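Local coordinates for protein insecticidal Delta-Endotoxin Cry8Ea1 (PDB 3EB7) that kills susceptible insect larvae, including those of Holotrichia parallela, probably by forming pores in gut membranes as related three-domain Cry toxins do, at residues A[342-352]-A[388-396]; A[1-9]-A[47-58]. All coordinates share one frame; numbering follows the deposited sequence.

Contact 1 joins two neighbouring strands of one antiparallel sheet, whereas contact 2 packs two helices of the N-terminal helical domain, so they share no element. Their centres lie 24 Å apart and their nearest atoms about 7 Å, without touching. Both are partly buried. Contact 1 buries 840 Å² and depends on a ladder of backbone hydrogen bonds, with acidic side chains on the face of Leu345 and Thr347; contact 2 buries 590 Å² and has no backbone bond across it, relying on apolar contacts edged by hydroxyl and acid groups. The loop soon after 388-396 still brings them close: Pro400 touches Val7, and Leu404 touches Lys8.

Contact 1. Residues A[342-352]-A[388-396]; sequences YKTLSTAGVLF and IGAQEKDSE
Lys343 runs across Glu396 at about a right angle, its CD 3.3 Å from Glu396 OE2, while Glu396 OE1 is hydrogen-bonded to Asn408 ND2. Beyond CD the chain bends at chi3 (112°), and its NZ makes a long salt bridge to Asp394 OD2 (3.9 Å). That oxygen caps the short helix that follows, accepting from Glu396 N above the carboxylate plane. At Thr344 the grip is double: its N donates to Ser395 OG (3.1 Å), and its O accepts from Ser395 N. Leu345 follows on the face of Asp394, with CD2 3.6 Å from Asp394 CB. Ser346 and Lys393 form a hydrogen-bonded antiparallel pair. Thr347 OG1 donates to Glu392 OE2 at a very short 2.5 Å, a length that is doubtful; the bend of Glu392 at chi2 (-81°) carries the carboxylate across toward strand 342-352, with OE1 at Leu345 CD1. Reciprocal backbone bonds continue from Ala348 to Gln391 and from Val350 to Gly389, where Gly389 N to Val350 O is weak. Leu351 CD1 meets Ile388 CG2 at 3.9 Å. The 157° strand angle confirms antiparallel pairing, with 389-394 outermost in a four-stranded sheet of order 3-2-1-4, the Greek-key topology of the beta-prism domain of Cry toxins.

Contact 2. Residues A[1-9]-A[47-58]; sequences ISERDAVKT and QWEIFMEQVEAL
The Phe51 ring meets helix 2-9 obliquely: CZ comes 3.5 Å from Thr9 CG2. Its CE2 lies 3.8 Å from Ala6 O. Of the other flat groups, the Glu3 carboxylate and Gln54 amide planes stand 38° apart, and the two side chains cross with their CG atoms in loose contact. Gln54 packs along Ala6, the CB atoms of Gln54 and Ala6 touching. Farther along, the carboxylate of Glu3 turns to Ala57 and Leu58, and Glu3 OE2 lies 3.2 Å from Ala57 CB. Ile50 is buried, and its branches meet Ser2, Asp5 and Ala6. Its CG2, anti to the backbone N (chi1 -62° for CG1), sits 3.4 Å from Ser2 O and also touches Ala6 CB. Its CD1 comes 3.3 Å from Asp5 OD2. Polar groups border this apolar patch. Ser2 OG donates to Glu53 OE1 at a very short 2.4 Å, a length to be treated as doubtful. Thr9 OG1 has two candidate acceptors for its one proton, Gln47 OE1 at 3.1 Å and its own helix's Asp5 O. The axes of segments 2-9 and 47-58 approach to 8.1 Å and cross at -120°. Beyond the pair, helix 47-59 packs on helix 133-153 through Phe51, on helix 198-220 through Gln54 and Leu58, and on helix 65-93 through Trp48 and Met52, all within the helical bundle.

Contact 1. Residues A[342-352]-A[388-396]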
# COMPACT_ATOMS: atom_id res chain seq x y z
N TYR A 342 2.90 -8.62 -13.70
CA TYR A 342 1.62 -8.06 -13.28
C TYR A 342 0.52 -9.09 -13.01
O TYR A 342 -0.51 -8.74 -12.45
CB TYR A 342 1.17 -6.96 -14.26
CG TYR A 342 1.04 -7.42 -15.68
CD1 TYR A 342 -0.16 -7.98 -16.16
CD2 TYR A 342 2.13 -7.31 -16.56
CE1 TYR A 342 -0.26 -8.45 -17.50
CE2 TYR A 342 2.03 -7.77 -17.89
CZ TYR A 342 0.84 -8.32 -18.35
OH TYR A 342 0.77 -8.77 -19.65
N LYS A 343 0.73 -10.34 -13.39
CA LYS A 343 -0.28 -11.37 -13.17
C LYS A 343 0.37 -12.72 -13.14
O LYS A 343 1.28 -13.00 -13.91
CB LYS A 343 -1.35 -11.36 -14.27
CG LYS A 343 -2.35 -12.53 -14.16
CD LYS A 343 -3.64 -12.22 -14.89
CE LYS A 343 -3.85 -13.07 -16.09
NZ LYS A 343 -4.93 -14.05 -15.87
N THR A 344 -0.06 -13.55 -12.19
CA THR A 344 0.37 -14.91 -12.12
C THR A 344 -0.92 -15.69 -12.15
O THR A 344 -1.93 -15.27 -11.56
CB THR A 344 1.17 -15.23 -10.80
OG1 THR A 344 0.37 -14.96 -9.63
CG2 THR A 344 2.48 -14.43 -10.75
N LEU A 345 -0.89 -16.81 -12.88
CA LEU A 345 -2.00 -17.75 -12.88
C LEU A 345 -1.38 -19.07 -12.49
O LEU A 345 -0.54 -19.57 -13.22
CB LEU A 345 -2.64 -17.76 -14.27
CG LEU A 345 -4.04 -18.39 -14.47
CD1 LEU A 345 -3.91 -19.87 -14.65
CD2 LEU A 345 -5.04 -18.13 -13.35
N SER A 346 -1.74 -19.62 -11.33
CA SER A 346 -1.06 -20.80 -10.82
C SER A 346 -2.01 -21.96 -10.68
O SER A 346 -3.19 -21.76 -10.35
CB SER A 346 -0.42 -20.55 -9.46
OG SER A 346 0.30 -19.32 -9.41
N THR A 347 -1.49 -23.17 -10.89
CA THR A 347 -2.27 -24.35 -10.65
C THR A 347 -1.77 -25.05 -9.38
O THR A 347 -0.71 -25.66 -9.35
CB THR A 347 -2.23 -25.28 -11.89
OG1 THR A 347 -2.73 -24.57 -13.03
CG2 THR A 347 -3.07 -26.55 -11.67
N ALA A 348 -2.55 -24.95 -8.32
CA ALA A 348 -2.30 -25.71 -7.14
C ALA A 348 -2.88 -27.14 -7.34
O ALA A 348 -4.10 -27.32 -7.47
CB ALA A 348 -2.90 -24.99 -5.93
N GLY A 349 -1.97 -28.13 -7.39
CA GLY A 349 -2.30 -29.50 -7.75
C GLY A 349 -2.42 -30.38 -6.52
O GLY A 349 -1.82 -30.08 -5.46
N VAL A 350 -3.22 -31.44 -6.66
CA VAL A 350 -3.32 -32.53 -5.68
C VAL A 350 -3.26 -33.84 -6.45
O VAL A 350 -4.05 -34.05 -7.40
CB VAL A 350 -4.68 -32.59 -4.87
CG1 VAL A 350 -4.56 -33.59 -3.70
CG2 VAL A 350 -5.08 -31.24 -4.36
N LEU A 351 -2.35 -34.71 -6.05
CA LEU A 351 -2.33 -36.07 -6.57
C LEU A 351 -2.95 -37.01 -5.51
O LEU A 351 -2.41 -37.14 -4.41
CB LEU A 351 -0.90 -36.53 -6.95
CG LEU A 351 -0.73 -37.97 -7.50
CD1 LEU A 351 -1.24 -38.09 -8.94
CD2 LEU A 351 0.69 -38.45 -7.41
N PHE A 352 -4.07 -37.66 -5.88
CA PHE A 352 -4.73 -38.64 -4.99
C PHE A 352 -4.18 -40.06 -5.14
O PHE A 352 -4.25 -40.66 -6.22
CB PHE A 352 -6.26 -38.62 -5.18
CG PHE A 352 -6.89 -37.26 -4.99
CD1 PHE A 352 -7.20 -36.45 -6.07
CD2 PHE A 352 -7.18 -36.78 -3.72
CE1 PHE A 352 -7.83 -35.24 -5.89
CE2 PHE A 352 -7.80 -35.55 -3.53
CZ PHE A 352 -8.11 -34.77 -4.61
N ILE A 388 -4.56 -35.27 -12.18
CA ILE A 388 -4.52 -34.64 -10.88
C ILE A 388 -5.77 -33.78 -10.61
O ILE A 388 -6.44 -33.32 -11.55
CB ILE A 388 -3.28 -33.75 -10.74
CG1 ILE A 388 -3.15 -32.84 -11.97
CG2 ILE A 388 -2.04 -34.60 -10.54
CD1 ILE A 388 -2.70 -31.45 -11.66
N GLY A 389 -6.09 -33.57 -9.33
CA GLY A 389 -6.92 -32.42 -8.92
C GLY A 389 -6.12 -31.12 -9.06
O GLY A 389 -4.91 -31.09 -8.87
N ALA A 390 -6.80 -30.04 -9.40
CA ALA A 390 -6.12 -28.76 -9.57
C ALA A 390 -7.08 -27.63 -9.20
O ALA A 390 -8.30 -27.74 -9.42
CB ALA A 390 -5.62 -28.60 -11.03
N GLN A 391 -6.52 -26.53 -8.68
CA GLN A 391 -7.22 -25.24 -8.51
C GLN A 391 -6.44 -24.12 -9.17
O GLN A 391 -5.25 -24.02 -8.96
CB GLN A 391 -7.30 -24.91 -7.05
CG GLN A 391 -8.65 -25.02 -6.52
CD GLN A 391 -8.63 -25.33 -5.06
OE1 GLN A 391 -8.04 -24.58 -4.24
NE2 GLN A 391 -9.26 -26.46 -4.70
N GLU A 392 -7.11 -23.26 -9.92
CA GLU A 392 -6.46 -22.13 -10.57
C GLU A 392 -6.46 -20.94 -9.62
O GLU A 392 -7.52 -20.51 -9.18
CB GLU A 392 -7.20 -21.75 -11.87
CG GLU A 392 -7.08 -22.78 -13.01
CD GLU A 392 -5.75 -22.69 -13.81
OE1 GLU A 392 -5.77 -22.21 -14.98
OE2 GLU A 392 -4.70 -23.09 -13.26
N LYS A 393 -5.28 -20.42 -9.28
CA LYS A 393 -5.20 -19.22 -8.48
C LYS A 393 -4.75 -18.07 -9.40
O LYS A 393 -3.74 -18.15 -10.09
CB LYS A 393 -4.28 -19.40 -7.26
CG LYS A 393 -4.30 -20.74 -6.53
CD LYS A 393 -5.64 -21.16 -5.93
CE LYS A 393 -6.01 -20.37 -4.62
NZ LYS A 393 -4.88 -20.10 -3.64
N ASP A 394 -5.57 -17.03 -9.47
CA ASP A 394 -5.41 -15.94 -10.41
C ASP A 394 -5.17 -14.77 -9.52
O ASP A 394 -6.02 -14.40 -8.73
CB ASP A 394 -6.70 -15.78 -11.23
CG ASP A 394 -6.71 -14.53 -12.12
OD1 ASP A 394 -7.72 -14.34 -12.85
OD2 ASP A 394 -5.76 -13.73 -12.11
N SER A 395 -3.98 -14.19 -9.63
CA SER A 395 -3.57 -13.13 -8.71
C SER A 395 -4.44 -11.87 -8.80
O SER A 395 -4.60 -11.10 -7.82
CB SER A 395 -2.08 -12.81 -8.92
OG SER A 395 -1.87 -12.17 -10.15
N GLU A 396 -5.03 -11.66 -9.98
CA GLU A 396 -5.87 -10.47 -10.22
C GLU A 396 -7.17 -10.50 -9.46
O GLU A 396 -7.87 -9.51 -9.43
CB GLU A 396 -6.18 -10.27 -11.71
CG GLU A 396 -4.95 -9.88 -12.51
CD GLU A 396 -5.32 -9.46 -13.93
OE1 GLU A 396 -4.72 -8.48 -14.43
OE2 GLU A 396 -6.22 -10.12 -14.53
O HOH W 1 -2.87 -7.18 -13.27
O HOH W 2 -0.96 -16.88 -8.77

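Contact 2. Residues A[1-9]-A[47-58]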
# COMPACT_ATOMS: atom_id res chain seq x y z
N ILE A 1 -18.28 -12.53 -5.34
CA ILE A 1 -17.96 -12.34 -3.88
C ILE A 1 -17.61 -10.87 -3.61
O ILE A 1 -16.95 -10.18 -4.39
CB ILE A 1 -17.00 -13.49 -3.22
CG1 ILE A 1 -15.96 -12.97 -2.18
CG2 ILE A 1 -16.28 -14.36 -4.27
CD1 ILE A 1 -16.49 -12.88 -0.73
N SER A 2 -18.13 -10.40 -2.49
CA SER A 2 -18.00 -9.04 -2.06
C SER A 2 -16.55 -8.59 -1.82
O SER A 2 -16.21 -7.45 -2.13
CB SER A 2 -18.89 -8.81 -0.84
OG SER A 2 -20.25 -8.69 -1.29
N GLU A 3 -15.71 -9.51 -1.33
CA GLU A 3 -14.29 -9.24 -1.07
C GLU A 3 -13.56 -8.76 -2.33
O GLU A 3 -12.98 -7.68 -2.30
CB GLU A 3 -13.60 -10.46 -0.47
CG GLU A 3 -13.95 -10.71 1.00
CD GLU A 3 -13.33 -12.02 1.54
OE1 GLU A 3 -12.26 -12.46 1.02
OE2 GLU A 3 -13.90 -12.63 2.47
N ARG A 4 -13.63 -9.55 -3.41
CA ARG A 4 -13.05 -9.21 -4.73
C ARG A 4 -13.50 -7.87 -5.23
O ARG A 4 -12.69 -7.08 -5.69
CB ARG A 4 -13.41 -10.24 -5.83
CG ARG A 4 -13.24 -11.69 -5.43
CD ARG A 4 -14.29 -12.60 -6.07
NE ARG A 4 -14.00 -12.83 -7.47
CZ ARG A 4 -13.55 -13.98 -7.97
NH1 ARG A 4 -13.34 -15.03 -7.18
NH2 ARG A 4 -13.30 -14.08 -9.27
N ASP A 5 -14.81 -7.66 -5.18
CA ASP A 5 -15.46 -6.38 -5.54
C ASP A 5 -14.95 -5.19 -4.72
O ASP A 5 -14.59 -4.15 -5.28
CB ASP A 5 -16.96 -6.54 -5.32
CG ASP A 5 -17.79 -5.63 -6.22
OD1 ASP A 5 -17.23 -4.69 -6.85
OD2 ASP A 5 -19.04 -5.87 -6.28
N ALA A 6 -14.93 -5.35 -3.39
CA ALA A 6 -14.47 -4.29 -2.45
C ALA A 6 -13.02 -3.90 -2.69
O ALA A 6 -12.67 -2.74 -2.68
CB ALA A 6 -14.69 -4.71 -1.03
N VAL A 7 -12.19 -4.90 -2.93
CA VAL A 7 -10.76 -4.73 -3.12
C VAL A 7 -10.53 -4.09 -4.48
O VAL A 7 -9.66 -3.26 -4.66
CB VAL A 7 -10.04 -6.09 -2.96
CG1 VAL A 7 -8.63 -6.05 -3.54
CG2 VAL A 7 -9.99 -6.43 -1.48
N LYS A 8 -11.36 -4.49 -5.44
CA LYS A 8 -11.34 -3.90 -6.75
C LYS A 8 -11.64 -2.41 -6.62
O LYS A 8 -10.94 -1.59 -7.17
CB LYS A 8 -12.36 -4.64 -7.64
CG LYS A 8 -12.14 -4.50 -9.11
CD LYS A 8 -13.32 -5.11 -9.86
CE LYS A 8 -13.58 -4.38 -11.19
NZ LYS A 8 -14.65 -3.34 -11.07
N THR A 9 -12.67 -2.06 -5.86
CA THR A 9 -13.07 -0.67 -5.65
C THR A 9 -11.99 0.16 -4.98
O THR A 9 -11.65 1.25 -5.44
CB THR A 9 -14.34 -0.62 -4.80
OG1 THR A 9 -15.37 -1.35 -5.47
CG2 THR A 9 -14.80 0.84 -4.58
N GLN A 47 -22.97 0.36 -3.06
CA GLN A 47 -21.55 -0.01 -3.11
C GLN A 47 -20.95 -0.08 -1.68
O GLN A 47 -20.05 -0.84 -1.42
CB GLN A 47 -20.77 0.89 -4.08
CG GLN A 47 -19.37 0.41 -4.47
CD GLN A 47 -19.35 -0.91 -5.24
OE1 GLN A 47 -18.39 -1.67 -5.13
NE2 GLN A 47 -20.42 -1.21 -5.96
N TRP A 48 -21.53 0.67 -0.74
CA TRP A 48 -21.09 0.62 0.66
C TRP A 48 -21.44 -0.69 1.41
O TRP A 48 -20.73 -1.10 2.34
CB TRP A 48 -21.63 1.84 1.43
CG TRP A 48 -21.23 3.16 0.78
CD1 TRP A 48 -21.90 3.84 -0.17
CD2 TRP A 48 -20.04 3.90 1.04
NE1 TRP A 48 -21.22 4.99 -0.52
CE2 TRP A 48 -20.07 5.05 0.22
CE3 TRP A 48 -18.96 3.72 1.92
CZ2 TRP A 48 -19.06 6.02 0.23
CZ3 TRP A 48 -17.97 4.67 1.94
CH2 TRP A 48 -18.01 5.80 1.09
N GLU A 49 -22.55 -1.33 1.00
CA GLU A 49 -22.93 -2.64 1.55
C GLU A 49 -21.87 -3.66 1.19
O GLU A 49 -21.54 -4.49 2.00
CB GLU A 49 -24.33 -3.07 1.04
CG GLU A 49 -24.62 -4.57 1.12
CD GLU A 49 -24.82 -5.10 2.56
OE1 GLU A 49 -24.71 -4.32 3.53
OE2 GLU A 49 -25.09 -6.32 2.73
N ILE A 50 -21.30 -3.58 -0.01
CA ILE A 50 -20.14 -4.40 -0.38
C ILE A 50 -18.90 -4.28 0.55
O ILE A 50 -18.25 -5.29 0.85
CB ILE A 50 -19.80 -4.17 -1.88
CG1 ILE A 50 -21.00 -4.62 -2.74
CG2 ILE A 50 -18.48 -4.88 -2.32
CD1 ILE A 50 -20.95 -4.16 -4.18
N PHE A 51 -18.58 -3.07 1.00
CA PHE A 51 -17.53 -2.83 2.00
C PHE A 51 -17.83 -3.51 3.35
O PHE A 51 -16.91 -4.02 4.02
CB PHE A 51 -17.29 -1.30 2.21
CG PHE A 51 -16.57 -0.63 1.06
CD1 PHE A 51 -17.15 0.42 0.37
CD2 PHE A 51 -15.28 -1.04 0.69
CE1 PHE A 51 -16.49 1.05 -0.70
CE2 PHE A 51 -14.59 -0.41 -0.37
CZ PHE A 51 -15.20 0.62 -1.07
N MET A 52 -19.10 -3.52 3.73
CA MET A 52 -19.50 -4.17 4.97
C MET A 52 -19.41 -5.68 4.84
O MET A 52 -18.84 -6.37 5.72
CB MET A 52 -20.93 -3.77 5.34
CG MET A 52 -21.10 -2.32 5.64
SD MET A 52 -22.81 -2.01 6.22
CE MET A 52 -22.81 -0.21 6.27
N GLU A 53 -19.95 -6.21 3.75
CA GLU A 53 -19.87 -7.64 3.47
C GLU A 53 -18.43 -8.16 3.44
O GLU A 53 -18.13 -9.26 3.95
CB GLU A 53 -20.61 -7.98 2.17
CG GLU A 53 -22.11 -7.67 2.23
CD GLU A 53 -22.87 -8.06 0.94
OE1 GLU A 53 -22.27 -8.58 -0.02
OE2 GLU A 53 -24.09 -7.83 0.87
N GLN A 54 -17.55 -7.38 2.84
CA GLN A 54 -16.12 -7.71 2.84
C GLN A 54 -15.56 -8.00 4.25
O GLN A 54 -15.07 -9.07 4.52
CB GLN A 54 -15.31 -6.56 2.20
CG GLN A 54 -13.84 -6.80 2.25
CD GLN A 54 -13.02 -5.54 1.98
OE1 GLN A 54 -11.88 -5.64 1.50
NE2 GLN A 54 -13.58 -4.37 2.28
N VAL A 55 -15.65 -7.03 5.14
CA VAL A 55 -14.97 -7.16 6.43
C VAL A 55 -15.74 -8.17 7.30
O VAL A 55 -15.13 -8.90 8.04
CB VAL A 55 -14.71 -5.77 7.07
CG1 VAL A 55 -13.80 -5.87 8.31
CG2 VAL A 55 -14.03 -4.85 6.01
N GLU A 56 -17.06 -8.23 7.18
CA GLU A 56 -17.86 -9.28 7.85
C GLU A 56 -17.41 -10.69 7.44
O GLU A 56 -17.28 -11.57 8.29
CB GLU A 56 -19.37 -9.10 7.62
CG GLU A 56 -20.02 -7.87 8.32
CD GLU A 56 -21.52 -7.70 7.89
OE1 GLU A 56 -22.44 -7.90 8.72
OE2 GLU A 56 -21.77 -7.42 6.68
N ALA A 57 -17.18 -10.90 6.15
CA ALA A 57 -16.60 -12.16 5.67
C ALA A 57 -15.16 -12.42 6.21
O ALA A 57 -14.83 -13.54 6.53
CB ALA A 57 -16.65 -12.24 4.12
N LEU A 58 -14.32 -11.39 6.32
CA LEU A 58 -12.91 -11.56 6.74
C LEU A 58 -12.79 -11.95 8.21
O LEU A 58 -11.91 -12.72 8.59
CB LEU A 58 -12.10 -10.27 6.50
CG LEU A 58 -11.75 -9.88 5.06
CD1 LEU A 58 -11.00 -8.57 5.03
CD2 LEU A 58 -10.93 -10.96 4.39